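Local coordinates for protein cytochrome P450 reductase (Amycolatopsis methanolica 239, PDB 5OGX) that passes electrons from NADH through FAD and a [2Fe-2S] cluster to the cytochrome P450 partner that O-demethylates guaiacol and other lignin-derived aromatics, at residues 163-168 against 172-177; 242-245 against 249-252; 221-226 against 254-259; 301-306 against 312-317. All coordinates share one frame; numbering follows the deposited sequence.

Interaction 1. Residues 163-168 against 172-177; sequences LHVRRV and VATDGW. Unlike the reference sequence in segment 172-177: Val172 (reference Ile), Gly176 (reference Arg). With FAD (flavin-adenine dinucleotide), chain B.
Thr174 is turned with OG1 between its backbone N and carbonyl carbon (chi1 57°), so that the hydroxyl reaches Val168 while CG2, anti to the carbonyl carbon, lies beside the strand that precedes it. The contact joins the edge strand 160-166 of the FAD-binding beta-barrel of a ferredoxin-reductase-type flavoprotein to helix 174-178, and the residues leading into that helix hold the FAD pyrophosphate. Val168 N donates to Thr174 OG1 at 3.0 Å, nearly straight (161°), and OG1 in turn donates to FAD O2P at 2.6 Å; one hydroxyl thus relays between backbone and phosphate. The amides of Val172, Ala173 and Thr174 bond to O1A, O1P and O2P, which probably offsets the negative charge of the pyrophosphate. Thr174 CG2 packs against Val165 CG1 at 3.7 Å. The strand itself grips the flavin edge: FAD N3 donates to His164 O at 2.7 Å, and Arg166 N donates to FAD O2. Val168 CG1 lies by O4B and C4A of the adenosine, and CG2 by C5' of the ribityl chain. Arg167, bent at chi3, meets Asp175, whose OD2 also accepts from Gly170 N; Arg167 NE has a further salt bridge to Asp116. Arg167 NH1 donates to Asp175 OD1 at 2.9 Å, with OD1 close to the guanidinium plane but NH1 48° out of the carboxylate plane.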
loop_
_atom_site.group_PDB
_atom_site.type_symbol
_atom_site.label_atom_id
_atom_site.label_comp_id
_atom_site.label_asym_id
_atom_site.label_seq_id
_atom_site.Cartn_x
_atom_site.Cartn_y
_atom_site.Cartn_z
ATOM N N LEU A 163 11.254 2.280 -4.413
ATOM C CA LEU A 163 10.697 2.597 -3.102
ATOM C C LEU A 163 11.044 4.034 -2.735
ATOM O O LEU A 163 12.126 4.530 -3.075
ATOM C CB LEU A 163 11.250 1.648 -2.012
ATOM C CG LEU A 163 11.317 0.168 -2.378
ATOM C CD1 LEU A 163 11.969 -0.639 -1.244
ATOM C CD2 LEU A 163 9.925 -0.353 -2.661
ATOM N N HIS A 164 10.128 4.697 -2.024
ATOM C CA HIS A 164 10.371 6.018 -1.439
ATOM C C HIS A 164 10.291 5.871 0.070
ATOM O O HIS A 164 9.223 5.569 0.602
ATOM C CB HIS A 164 9.340 7.055 -1.905
ATOM C CG HIS A 164 9.244 7.196 -3.391
ATOM N ND1 HIS A 164 8.268 7.959 -3.995
ATOM C CD2 HIS A 164 9.996 6.678 -4.393
ATOM C CE1 HIS A 164 8.422 7.906 -5.307
ATOM N NE2 HIS A 164 9.465 7.139 -5.576
ATOM N N VAL A 165 11.406 6.099 0.757
ATOM C CA VAL A 165 11.530 5.786 2.176
ATOM C C VAL A 165 11.700 7.073 2.969
ATOM O O VAL A 165 12.620 7.852 2.706
ATOM C CB VAL A 165 12.718 4.844 2.424
ATOM C CG1 VAL A 165 12.752 4.417 3.892
ATOM C CG2 VAL A 165 12.623 3.634 1.503
ATOM N N ARG A 166 10.846 7.269 3.967
ATOM C CA ARG A 166 10.975 8.394 4.885
ATOM C C ARG A 166 11.701 7.954 6.153
ATOM O O ARG A 166 11.351 6.927 6.753
ATOM C CB ARG A 166 9.601 8.966 5.231
ATOM C CG ARG A 166 9.658 10.084 6.250
ATOM C CD ARG A 166 9.679 11.453 5.595
ATOM N NE ARG A 166 9.720 12.513 6.600
ATOM C CZ ARG A 166 8.670 12.914 7.311
ATOM N NH1 ARG A 166 8.809 13.883 8.208
ATOM N NH2 ARG A 166 7.481 12.353 7.124
ATOM N N ARG A 167 12.711 8.729 6.557
ATOM C CA ARG A 167 13.461 8.421 7.767
ATOM C C ARG A 167 12.603 8.668 8.999
ATOM O O ARG A 167 12.062 9.761 9.179
ATOM C CB ARG A 167 14.736 9.273 7.840
ATOM C CG ARG A 167 15.765 8.780 8.864
ATOM C CD ARG A 167 17.022 9.671 8.883
ATOM N NE ARG A 167 16.699 11.029 9.316
ATOM C CZ ARG A 167 16.632 11.416 10.587
ATOM N NH1 ARG A 167 16.894 10.558 11.571
ATOM N NH2 ARG A 167 16.312 12.670 10.878
ATOM N N VAL A 168 12.491 7.664 9.856
ATOM C CA VAL A 168 11.817 7.796 11.144
ATOM C C VAL A 168 12.890 7.831 12.230
ATOM O O VAL A 168 13.654 6.867 12.362
ATOM C CB VAL A 168 10.823 6.646 11.380
ATOM C CG1 VAL A 168 10.253 6.717 12.782
ATOM C CG2 VAL A 168 9.706 6.674 10.316
ATOM N N VAL A 172 14.019 1.257 13.406
ATOM C CA VAL A 172 14.853 0.084 13.171
ATOM C C VAL A 172 15.223 -0.030 11.695
ATOM O O VAL A 172 16.401 -0.188 11.347
ATOM C CB VAL A 172 14.140 -1.178 13.691
ATOM C CG1 VAL A 172 14.814 -2.455 13.175
ATOM C CG2 VAL A 172 14.102 -1.161 15.212
ATOM N N ALA A 173 14.224 0.053 10.801
ATOM C CA ALA A 173 14.497 -0.135 9.380
ATOM C C ALA A 173 15.059 1.120 8.731
ATOM O O ALA A 173 15.905 1.024 7.843
ATOM C CB ALA A 173 13.234 -0.565 8.630
ATOM N N THR A 174 14.580 2.302 9.117
ATOM C CA THR A 174 14.974 3.518 8.393
ATOM C C THR A 174 16.243 4.111 8.998
ATOM O O THR A 174 17.324 3.993 8.414
ATOM C CB THR A 174 13.812 4.513 8.360
ATOM O OG1 THR A 174 13.385 4.813 9.694
ATOM C CG2 THR A 174 12.662 3.914 7.589
ATOM N N ASP A 175 16.123 4.730 10.178
ATOM C CA ASP A 175 17.281 5.300 10.864
ATOM C C ASP A 175 18.399 4.274 11.027
ATOM O O ASP A 175 19.582 4.611 10.910
ATOM C CB ASP A 175 16.843 5.835 12.230
ATOM C CG ASP A 175 17.447 7.192 12.573
ATOM O OD1 ASP A 175 18.003 7.869 11.680
ATOM O OD2 ASP A 175 17.350 7.584 13.755
ATOM N N GLY A 176 18.046 3.011 11.268
ATOM C CA GLY A 176 19.053 2.002 11.544
ATOM C C GLY A 176 19.622 1.239 10.358
ATOM O O GLY A 176 20.581 0.478 10.534
ATOM N N TRP A 177 19.083 1.415 9.150
ATOM C CA TRP A 177 19.521 0.585 8.031
ATOM C C TRP A 177 19.391 1.292 6.684
ATOM O O TRP A 177 20.404 1.533 6.017
ATOM C CB TRP A 177 18.739 -0.730 8.033
ATOM C CG TRP A 177 18.898 -1.577 6.803
ATOM C CD1 TRP A 177 20.066 -1.916 6.175
ATOM C CD2 TRP A 177 17.845 -2.214 6.064
ATOM N NE1 TRP A 177 19.800 -2.722 5.089
ATOM C CE2 TRP A 177 18.445 -2.913 4.997
ATOM C CE3 TRP A 177 16.453 -2.252 6.199
ATOM C CZ2 TRP A 177 17.696 -3.643 4.067
ATOM C CZ3 TRP A 177 15.709 -2.982 5.272
ATOM C CH2 TRP A 177 16.337 -3.673 4.229
HETATM P PA FAD B . 10.162 1.639 13.895
HETATM O O1A FAD B . 11.403 1.085 14.553
HETATM O O2A FAD B . 9.082 0.613 13.654
HETATM O O5B FAD B . 9.515 2.857 14.801
HETATM C C5B FAD B . 10.359 3.621 15.632
HETATM C C4B FAD B . 9.448 4.467 16.568
HETATM O O4B FAD B . 8.877 5.418 15.879
HETATM C C3B FAD B . 8.299 3.602 17.114
HETATM O O3B FAD B . 8.023 3.986 18.385
HETATM C C2B FAD B . 7.122 3.893 16.152
HETATM O O2B FAD B . 5.802 3.621 16.798
HETATM C C1B FAD B . 7.285 5.148 15.826
HETATM N N9A FAD B . 6.928 5.405 14.455
HETATM C C8A FAD B . 6.815 4.497 13.476
HETATM N N7A FAD B . 6.497 5.148 12.349
HETATM C C5A FAD B . 6.428 6.460 12.639
HETATM C C6A FAD B . 6.142 7.551 11.853
HETATM N N6A FAD B . 5.806 7.832 10.469
HETATM N N1A FAD B . 6.140 8.768 12.382
HETATM C C2A FAD B . 6.415 8.937 13.700
HETATM N N3A FAD B . 6.700 7.865 14.482
HETATM C C4A FAD B . 6.702 6.625 13.936
HETATM N N1 FAD B . 7.073 3.931 4.835
HETATM C C2 FAD B . 7.799 4.676 3.813
HETATM O O2 FAD B . 8.653 5.437 4.123
HETATM N N3 FAD B . 7.476 4.455 2.396
HETATM C C4 FAD B . 6.456 3.553 1.960
HETATM O O4 FAD B . 6.213 3.413 0.808
HETATM C C4X FAD B . 5.710 2.821 3.030
HETATM N N5 FAD B . 4.701 1.888 2.633
HETATM C C5X FAD B . 3.973 1.193 3.691
HETATM C C6 FAD B . 2.943 0.329 3.307
HETATM C C7 FAD B . 2.259 -0.331 4.331
HETATM C C7M FAD B . 1.189 -1.245 3.734
HETATM C C8 FAD B . 2.587 -0.137 5.670
HETATM C C8M FAD B . 1.792 -0.911 6.714
HETATM C C9 FAD B . 3.605 0.733 6.047
HETATM C C9A FAD B . 4.284 1.398 5.046
HETATM N N10 FAD B . 5.361 2.315 5.456
HETATM C C10 FAD B . 6.041 3.024 4.424
HETATM C "C1'" FAD B . 5.744 2.470 6.870
HETATM C "C2'" FAD B . 7.015 1.524 6.971
HETATM O "O2'" FAD B . 6.734 0.152 6.733
HETATM C "C3'" FAD B . 7.745 1.584 8.331
HETATM O "O3'" FAD B . 6.786 1.462 9.342
HETATM C "C4'" FAD B . 8.507 2.911 8.506
HETATM O "O4'" FAD B . 9.516 3.013 7.538
HETATM C "C5'" FAD B . 9.150 3.003 9.906
HETATM O "O5'" FAD B . 9.818 1.790 10.192
HETATM P P FAD B . 11.130 1.812 11.176
HETATM O O1P FAD B . 11.546 0.385 11.407
HETATM O O2P FAD B . 12.194 2.744 10.645
HETATM O O3P FAD B . 10.578 2.484 12.565
#

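Interaction 2. Residues 242-245 against 249-252; sequences HGVR and DLYD
The His242 ring, its CG anti to the backbone N (chi1 -170°), turns an edge to the face of Tyr251 in an offset edge-to-face pair, centroids 5.5 Å apart and planes at 84°. A water in the plane of the His242 ring bridges the segments: it lies 2.9 Å from His242 ND1 and accepts from Tyr251 N. Gly216 O takes the bond of His242 NE2, so both ring nitrogens are engaged, which probably fixes the rotation of the ring. The Tyr251 hydroxyl pairs with His164 of the flavin domain. Val244 and Asp249 run alongside one another, pointing opposite ways, with Val244 CB 3.5 Å from Asp249 CB. Within the strand, Val244 CG1 covers one face of the His242 ring; CG2 makes an apolar contact with Leu250 CD2 at 3.6 Å, and that leucine methyl also lies beside His242 ND1. Asp249 faces Arg245, but OD2 lies above a face of the guanidinium and the salt bridge from NH2 to OD1, 3.6 Å, is one of charge alone. Arg115 and the Gly246 amide grip OD2 more directly. Were Asp249 an asparagine, Arg115 and Arg245, already close like charges, would probably lose the countercharge they share. The chain here leaves the carboxyl end of strand 238-244 and heads for helix 253-262, a strand-to-helix connection of the Rossmann-like NAD-binding domain, at its interface with the FAD-binding domain.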
loop_
_atom_site.group_PDB
_atom_site.type_symbol
_atom_site.label_atom_id
_atom_site.label_comp_id
_atom_site.label_asym_id
_atom_site.label_seq_id
_atom_site.Cartn_x
_atom_site.Cartn_y
_atom_site.Cartn_z
ATOM N N HIS A 242 0.430 16.377 -2.735
ATOM C CA HIS A 242 1.513 15.847 -1.905
ATOM C C HIS A 242 1.600 16.680 -0.631
ATOM O O HIS A 242 2.021 17.839 -0.673
ATOM C CB HIS A 242 2.835 15.865 -2.670
ATOM C CG HIS A 242 3.934 15.123 -1.979
ATOM N ND1 HIS A 242 5.269 15.334 -2.255
ATOM C CD2 HIS A 242 3.890 14.153 -1.031
ATOM C CE1 HIS A 242 6.001 14.533 -1.498
ATOM N NE2 HIS A 242 5.189 13.794 -0.757
ATOM N N GLY A 243 1.205 16.092 0.502
ATOM C CA GLY A 243 1.204 16.848 1.745
ATOM C C GLY A 243 2.496 16.642 2.509
ATOM O O GLY A 243 2.811 15.517 2.909
ATOM N N VAL A 244 3.262 17.717 2.712
ATOM C CA VAL A 244 4.547 17.652 3.394
ATOM C C VAL A 244 4.654 18.833 4.351
ATOM O O VAL A 244 3.834 19.751 4.346
ATOM C CB VAL A 244 5.736 17.675 2.410
ATOM C CG1 VAL A 244 5.736 16.443 1.506
ATOM C CG2 VAL A 244 5.687 18.935 1.580
ATOM N N ARG A 245 5.693 18.800 5.181
ATOM C CA ARG A 245 5.903 19.886 6.130
ATOM C C ARG A 245 6.398 21.151 5.435
ATOM O O ARG A 245 5.961 22.260 5.767
ATOM C CB ARG A 245 6.889 19.443 7.210
ATOM C CG ARG A 245 6.249 18.608 8.306
ATOM C CD ARG A 245 7.276 18.183 9.349
ATOM N NE ARG A 245 8.397 17.466 8.744
ATOM C CZ ARG A 245 9.655 17.894 8.751
ATOM N NH1 ARG A 245 9.971 19.045 9.335
ATOM N NH2 ARG A 245 10.603 17.170 8.171
ATOM N N ASP A 249 10.901 18.927 1.746
ATOM C CA ASP A 249 10.390 17.563 1.684
ATOM C C ASP A 249 9.937 17.145 0.289
ATOM O O ASP A 249 9.604 15.971 0.088
ATOM C CB ASP A 249 9.206 17.405 2.641
ATOM C CG ASP A 249 9.562 17.727 4.079
ATOM O OD1 ASP A 249 10.554 17.167 4.584
ATOM O OD2 ASP A 249 8.833 18.524 4.708
ATOM N N LEU A 250 9.884 18.067 -0.666
ATOM C CA LEU A 250 9.319 17.749 -1.969
ATOM C C LEU A 250 10.362 17.070 -2.839
ATOM O O LEU A 250 11.571 17.292 -2.683
ATOM C CB LEU A 250 8.794 19.015 -2.661
ATOM C CG LEU A 250 7.702 19.803 -1.930
ATOM C CD1 LEU A 250 7.518 21.176 -2.556
ATOM C CD2 LEU A 250 6.391 18.993 -1.955
ATOM N N TYR A 251 9.894 16.223 -3.754
ATOM C CA TYR A 251 10.813 15.534 -4.646
ATOM C C TYR A 251 10.122 15.189 -5.957
ATOM O O TYR A 251 8.894 15.246 -6.077
ATOM C CB TYR A 251 11.406 14.265 -3.995
ATOM C CG TYR A 251 10.413 13.205 -3.570
ATOM C CD1 TYR A 251 9.858 13.223 -2.291
ATOM C CD2 TYR A 251 10.060 12.161 -4.427
ATOM C CE1 TYR A 251 8.966 12.252 -1.882
ATOM C CE2 TYR A 251 9.159 11.172 -4.019
ATOM C CZ TYR A 251 8.617 11.232 -2.743
ATOM O OH TYR A 251 7.738 10.262 -2.327
ATOM N N ASP A 252 10.950 14.873 -6.955
ATOM C CA ASP A 252 10.499 14.456 -8.283
ATOM C C ASP A 252 9.593 15.495 -8.945
ATOM O O ASP A 252 8.717 15.151 -9.740
ATOM C CB ASP A 252 9.802 13.094 -8.223
ATOM C CG ASP A 252 10.790 11.954 -8.175
ATOM O OD1 ASP A 252 12.001 12.233 -8.329
ATOM O OD2 ASP A 252 10.360 10.797 -7.969
HETATM O O HOH W 1 7.084 16.342 -4.253
#

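Interaction 3. Residues 221-226 against 254-259; sequences PLVGIA and GRFAEI
The guanidinium of Arg255 carries Val223 CG1 over one face, offset toward the rim, whereas the ring of Phe256 receives Val223 CG2 at its edge and in its plane. One valine thus touches two flat groups in different ways. Its CG1, anti to the backbone N (chi1 175°), comes to 3.9 Å from Arg255 NH1, and CG2 on the other branch sits 3.8 Å from Phe256 CZ. The Phe256 side chain stands roughly perpendicular to the valine, and CE1 lies nearly as close to CG2 as CZ does. Arg255 reaches across with bends at chi2 and chi3 until it and Val223 point at one another; its CZ and NH1 meet the CG1 methyl off-centre. Its charge is spent on other partners: NH2 forms salt bridges with Glu162 and Asp252, which probably hold the guanidinium in this pose over the methyl. The contact is narrow, with 142 Å² buried in all, and no hydrogen bond crosses it. With only an alanine in place of Val223, the Phe256 edge is likely to face a gap and the Arg255 guanidinium to lose the methyl over its face. Helices 219-232 and 253-262 lie side by side on one face of the parallel sheet, joined through strand 238-244; Phe256 leans on Leu240 of that strand and stacks on Phe268 of strand 266-272, while Arg227, one turn further along helix 219-232, packs against Arg255 and Ile259.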
loop_
_atom_site.group_PDB
_atom_site.type_symbol
_atom_site.label_atom_id
_atom_site.label_comp_id
_atom_site.label_asym_id
_atom_site.label_seq_id
_atom_site.Cartn_x
_atom_site.Cartn_y
_atom_site.Cartn_z
ATOM N N PRO A 221 2.929 4.963 -3.796
ATOM C CA PRO A 221 2.019 4.146 -4.612
ATOM C C PRO A 221 1.159 4.999 -5.515
ATOM O O PRO A 221 0.695 4.525 -6.558
ATOM C CB PRO A 221 1.166 3.403 -3.571
ATOM C CG PRO A 221 1.125 4.348 -2.408
ATOM C CD PRO A 221 2.530 4.944 -2.370
ATOM N N LEU A 222 0.945 6.260 -5.143
ATOM C CA LEU A 222 0.123 7.133 -5.969
ATOM C C LEU A 222 0.810 7.455 -7.288
ATOM O O LEU A 222 0.137 7.703 -8.295
ATOM C CB LEU A 222 -0.194 8.408 -5.201
ATOM C CG LEU A 222 -0.775 8.251 -3.801
ATOM C CD1 LEU A 222 -0.965 9.639 -3.219
ATOM C CD2 LEU A 222 -2.109 7.493 -3.793
ATOM N N VAL A 223 2.142 7.438 -7.304
ATOM C CA VAL A 223 2.869 7.626 -8.555
ATOM C C VAL A 223 2.530 6.505 -9.527
ATOM O O VAL A 223 2.220 6.747 -10.702
ATOM C CB VAL A 223 4.382 7.703 -8.283
ATOM C CG1 VAL A 223 5.142 7.782 -9.612
ATOM C CG2 VAL A 223 4.691 8.880 -7.378
ATOM N N GLY A 224 2.541 5.260 -9.046
ATOM C CA GLY A 224 2.225 4.154 -9.937
ATOM C C GLY A 224 0.759 4.138 -10.336
ATOM O O GLY A 224 0.418 3.865 -11.495
ATOM N N ILE A 225 -0.127 4.417 -9.383
ATOM C CA ILE A 225 -1.559 4.412 -9.674
ATOM C C ILE A 225 -1.910 5.517 -10.670
ATOM O O ILE A 225 -2.656 5.296 -11.628
ATOM C CB ILE A 225 -2.372 4.541 -8.373
ATOM C CG1 ILE A 225 -2.247 3.253 -7.548
ATOM C CG2 ILE A 225 -3.844 4.819 -8.694
ATOM C CD1 ILE A 225 -2.566 3.449 -6.082
ATOM N N ALA A 226 -1.406 6.733 -10.437
ATOM C CA ALA A 226 -1.720 7.846 -11.332
ATOM C C ALA A 226 -1.213 7.586 -12.747
ATOM O O ALA A 226 -1.928 7.826 -13.728
ATOM C CB ALA A 226 -1.120 9.146 -10.791
ATOM N N GLY A 254 10.266 17.506 -11.293
ATOM C CA GLY A 254 10.429 17.439 -12.741
ATOM C C GLY A 254 9.648 16.295 -13.361
ATOM O O GLY A 254 9.083 16.436 -14.453
ATOM N N ARG A 255 9.593 15.152 -12.667
ATOM C CA ARG A 255 8.838 14.003 -13.166
ATOM C C ARG A 255 7.350 14.316 -13.240
ATOM O O ARG A 255 6.690 13.994 -14.234
ATOM C CB ARG A 255 9.074 12.763 -12.287
ATOM C CG ARG A 255 7.989 11.710 -12.476
ATOM C CD ARG A 255 8.478 10.260 -12.431
ATOM N NE ARG A 255 8.868 9.896 -11.081
ATOM C CZ ARG A 255 8.940 8.657 -10.589
ATOM N NH1 ARG A 255 8.647 7.587 -11.319
ATOM N NH2 ARG A 255 9.336 8.494 -9.338
ATOM N N PHE A 256 6.799 14.953 -12.202
ATOM C CA PHE A 256 5.381 15.285 -12.239
ATOM C C PHE A 256 5.091 16.359 -13.273
ATOM O O PHE A 256 4.013 16.354 -13.877
ATOM C CB PHE A 256 4.907 15.711 -10.854
ATOM C CG PHE A 256 5.064 14.633 -9.827
ATOM C CD1 PHE A 256 4.403 13.434 -9.981
ATOM C CD2 PHE A 256 5.905 14.805 -8.744
ATOM C CE1 PHE A 256 4.563 12.404 -9.035
ATOM C CE2 PHE A 256 6.079 13.800 -7.815
ATOM C CZ PHE A 256 5.392 12.596 -7.957
ATOM N N ALA A 257 6.042 17.275 -13.501
ATOM C CA ALA A 257 5.847 18.292 -14.527
ATOM C C ALA A 257 5.761 17.658 -15.908
ATOM O O ALA A 257 4.945 18.075 -16.738
ATOM C CB ALA A 257 6.976 19.325 -14.468
ATOM N N GLU A 258 6.563 16.620 -16.160
ATOM C CA GLU A 258 6.486 15.928 -17.446
ATOM C C GLU A 258 5.149 15.217 -17.611
ATOM O O GLU A 258 4.589 15.194 -18.712
ATOM C CB GLU A 258 7.637 14.931 -17.587
ATOM C CG GLU A 258 8.962 15.583 -17.927
ATOM C CD GLU A 258 9.918 14.637 -18.631
ATOM O OE1 GLU A 258 9.536 13.470 -18.867
ATOM O OE2 GLU A 258 11.051 15.066 -18.950
ATOM N N ILE A 259 4.624 14.634 -16.529
ATOM C CA ILE A 259 3.305 14.001 -16.606
ATOM C C ILE A 259 2.250 15.039 -16.958
ATOM O O ILE A 259 1.422 14.833 -17.855
ATOM C CB ILE A 259 2.967 13.269 -15.290
ATOM C CG1 ILE A 259 3.990 12.159 -15.034
ATOM C CG2 ILE A 259 1.548 12.666 -15.393
ATOM C CD1 ILE A 259 3.840 11.452 -13.676
#

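Interaction 4. Residues 301-306 against 312-317; sequences GWLCGP and AGVKAF
Strand 301-305 and helix 312-317 run nearly antiparallel, their axes 9.2 Å apart at closest approach and at 161° to each other. Leu303 fills the space between them: its CB points at the helix, chi1 (-73°) aims CG the same way, and chi2, at 149° off the usual staggered value, turns CD1 onto the Gly313-Val314 backbone. CD1 does most of the touching. It rests 3.3 Å from Val314 N and close to Gly313 C, and its flank meets Val314 CG2 at 3.6 Å. The same methyl reaches Phe317 CE2 at 3.6 Å; Phe317 extends from the helix to meet it, and Leu303 CG lies close to CE2 as well. Two glycines make room for this fit. A CB on Gly313 would clash with Leu303 CD2, and one on Gly301 would run into Phe317 CE2, which instead lies 3.9 Å from Gly301 CA. No hydrogen bond crosses, and all six touching residues are buried, so the joint is purely one of packing. Phe317 continues the apolar layer onto Val211 and Ile213 of strand 210-215 and meets the ring of Phe289, while Val314 leans on Ile327. Trp302, pointing away from the helix, stacks on His328 on the other side of the sheet. The packing of strand on returning helix is that of the first half of a beta-alpha-beta crossover, strand 300-305, helix 307-319 and strand 327-331, in the parallel sheet of the NAD-binding domain.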
loop_
_atom_site.group_PDB
_atom_site.type_symbol
_atom_site.label_atom_id
_atom_site.label_comp_id
_atom_site.label_asym_id
_atom_site.label_seq_id
_atom_site.Cartn_x
_atom_site.Cartn_y
_atom_site.Cartn_z
ATOM N N GLY A 301 -11.428 8.560 -4.818
ATOM C CA GLY A 301 -10.371 9.120 -3.988
ATOM C C GLY A 301 -9.431 8.063 -3.460
ATOM O O GLY A 301 -9.848 6.971 -3.071
ATOM N N TRP A 302 -8.150 8.402 -3.428
ATOM C CA TRP A 302 -7.077 7.484 -3.066
ATOM C C TRP A 302 -6.210 8.179 -2.027
ATOM O O TRP A 302 -5.553 9.173 -2.341
ATOM C CB TRP A 302 -6.251 7.115 -4.302
ATOM C CG TRP A 302 -7.117 6.530 -5.383
ATOM C CD1 TRP A 302 -8.019 7.180 -6.192
ATOM C CD2 TRP A 302 -7.171 5.161 -5.734
ATOM N NE1 TRP A 302 -8.639 6.270 -7.034
ATOM C CE2 TRP A 302 -8.128 5.024 -6.762
ATOM C CE3 TRP A 302 -6.503 4.030 -5.268
ATOM C CZ2 TRP A 302 -8.439 3.797 -7.329
ATOM C CZ3 TRP A 302 -6.825 2.801 -5.827
ATOM C CH2 TRP A 302 -7.778 2.701 -6.853
ATOM N N LEU A 303 -6.184 7.654 -0.792
ATOM C CA LEU A 303 -5.465 8.302 0.297
ATOM C C LEU A 303 -4.384 7.361 0.804
ATOM O O LEU A 303 -4.671 6.197 1.102
ATOM C CB LEU A 303 -6.404 8.661 1.463
ATOM C CG LEU A 303 -7.374 9.828 1.300
ATOM C CD1 LEU A 303 -8.634 9.571 2.095
ATOM C CD2 LEU A 303 -6.724 11.112 1.796
ATOM N N CYS A 304 -3.161 7.868 0.947
ATOM C CA CYS A 304 -2.097 7.023 1.472
ATOM C C CYS A 304 -1.164 7.846 2.346
ATOM O O CYS A 304 -0.759 8.945 1.966
ATOM C CB CYS A 304 -1.330 6.364 0.328
ATOM S SG CYS A 304 0.124 5.478 0.866
ATOM N N GLY A 305 -0.824 7.311 3.509
ATOM C CA GLY A 305 0.046 8.011 4.427
ATOM C C GLY A 305 -0.158 7.488 5.831
ATOM O O GLY A 305 -0.710 6.408 6.029
ATOM N N PRO A 306 0.244 8.265 6.833
ATOM C CA PRO A 306 0.020 7.843 8.214
ATOM C C PRO A 306 -1.452 7.576 8.464
ATOM O O PRO A 306 -2.329 8.220 7.860
ATOM C CB PRO A 306 0.525 9.040 9.034
ATOM C CG PRO A 306 1.553 9.691 8.129
ATOM C CD PRO A 306 0.970 9.542 6.742
ATOM N N ALA A 312 -8.764 10.708 8.668
ATOM C CA ALA A 312 -9.363 12.038 8.605
ATOM C C ALA A 312 -9.725 12.401 7.172
ATOM O O ALA A 312 -10.785 12.995 6.921
ATOM C CB ALA A 312 -8.411 13.075 9.203
ATOM N N GLY A 313 -8.861 12.026 6.222
ATOM C CA GLY A 313 -9.131 12.318 4.825
ATOM C C GLY A 313 -10.359 11.601 4.301
ATOM O O GLY A 313 -11.157 12.185 3.568
ATOM N N VAL A 314 -10.532 10.323 4.675
ATOM C CA VAL A 314 -11.725 9.586 4.259
ATOM C C VAL A 314 -12.982 10.309 4.728
ATOM O O VAL A 314 -13.954 10.474 3.977
ATOM C CB VAL A 314 -11.683 8.140 4.793
ATOM C CG1 VAL A 314 -13.062 7.503 4.692
ATOM C CG2 VAL A 314 -10.657 7.322 4.030
ATOM N N LYS A 315 -12.996 10.735 5.990
ATOM C CA LYS A 315 -14.196 11.380 6.503
ATOM C C LYS A 315 -14.452 12.706 5.795
ATOM O O LYS A 315 -15.606 13.055 5.525
ATOM C CB LYS A 315 -14.087 11.565 8.018
ATOM C CG LYS A 315 -14.250 10.233 8.741
ATOM C CD LYS A 315 -13.859 10.289 10.204
ATOM C CE LYS A 315 -13.628 8.877 10.730
ATOM N NZ LYS A 315 -13.390 8.828 12.201
ATOM N N ALA A 316 -13.391 13.448 5.480
ATOM C CA ALA A 316 -13.566 14.708 4.765
ATOM C C ALA A 316 -14.117 14.476 3.364
ATOM O O ALA A 316 -15.018 15.205 2.923
ATOM C CB ALA A 316 -12.244 15.468 4.696
ATOM N N PHE A 317 -13.574 13.490 2.644
ATOM C CA PHE A 317 -14.142 13.118 1.348
ATOM C C PHE A 317 -15.637 12.829 1.472
ATOM O O PHE A 317 -16.450 13.291 0.664
ATOM C CB PHE A 317 -13.433 11.884 0.790
ATOM C CG PHE A 317 -12.056 12.126 0.222
ATOM C CD1 PHE A 317 -11.523 13.395 0.110
ATOM C CD2 PHE A 317 -11.308 11.041 -0.218
ATOM C CE1 PHE A 317 -10.255 13.582 -0.436
ATOM C CE2 PHE A 317 -10.056 11.221 -0.774
ATOM C CZ PHE A 317 -9.533 12.488 -0.872
#

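In the fold
From the N terminus, interaction 1 comes first, closing a short turn between strand 160-166 and helix 174-178 in the FAD-binding domain. The chain then enters the NAD-binding domain, where interaction 3 opens at 221-226 and closes at 254-259; interaction 2 is nested inside that loop, at the end of strand 238-244. Interaction 4 follows in series and closes the strand-to-helix turn of 301-317. No pair crosses. Interactions 2 and 4 reach the same parallel sheet, and interactions 3 and 4 touch through Pro221 and Cys304. Across the domain boundary, interaction 1 meets interaction 2 where His164 joins Tyr251, and meets interaction 3 at Arg255.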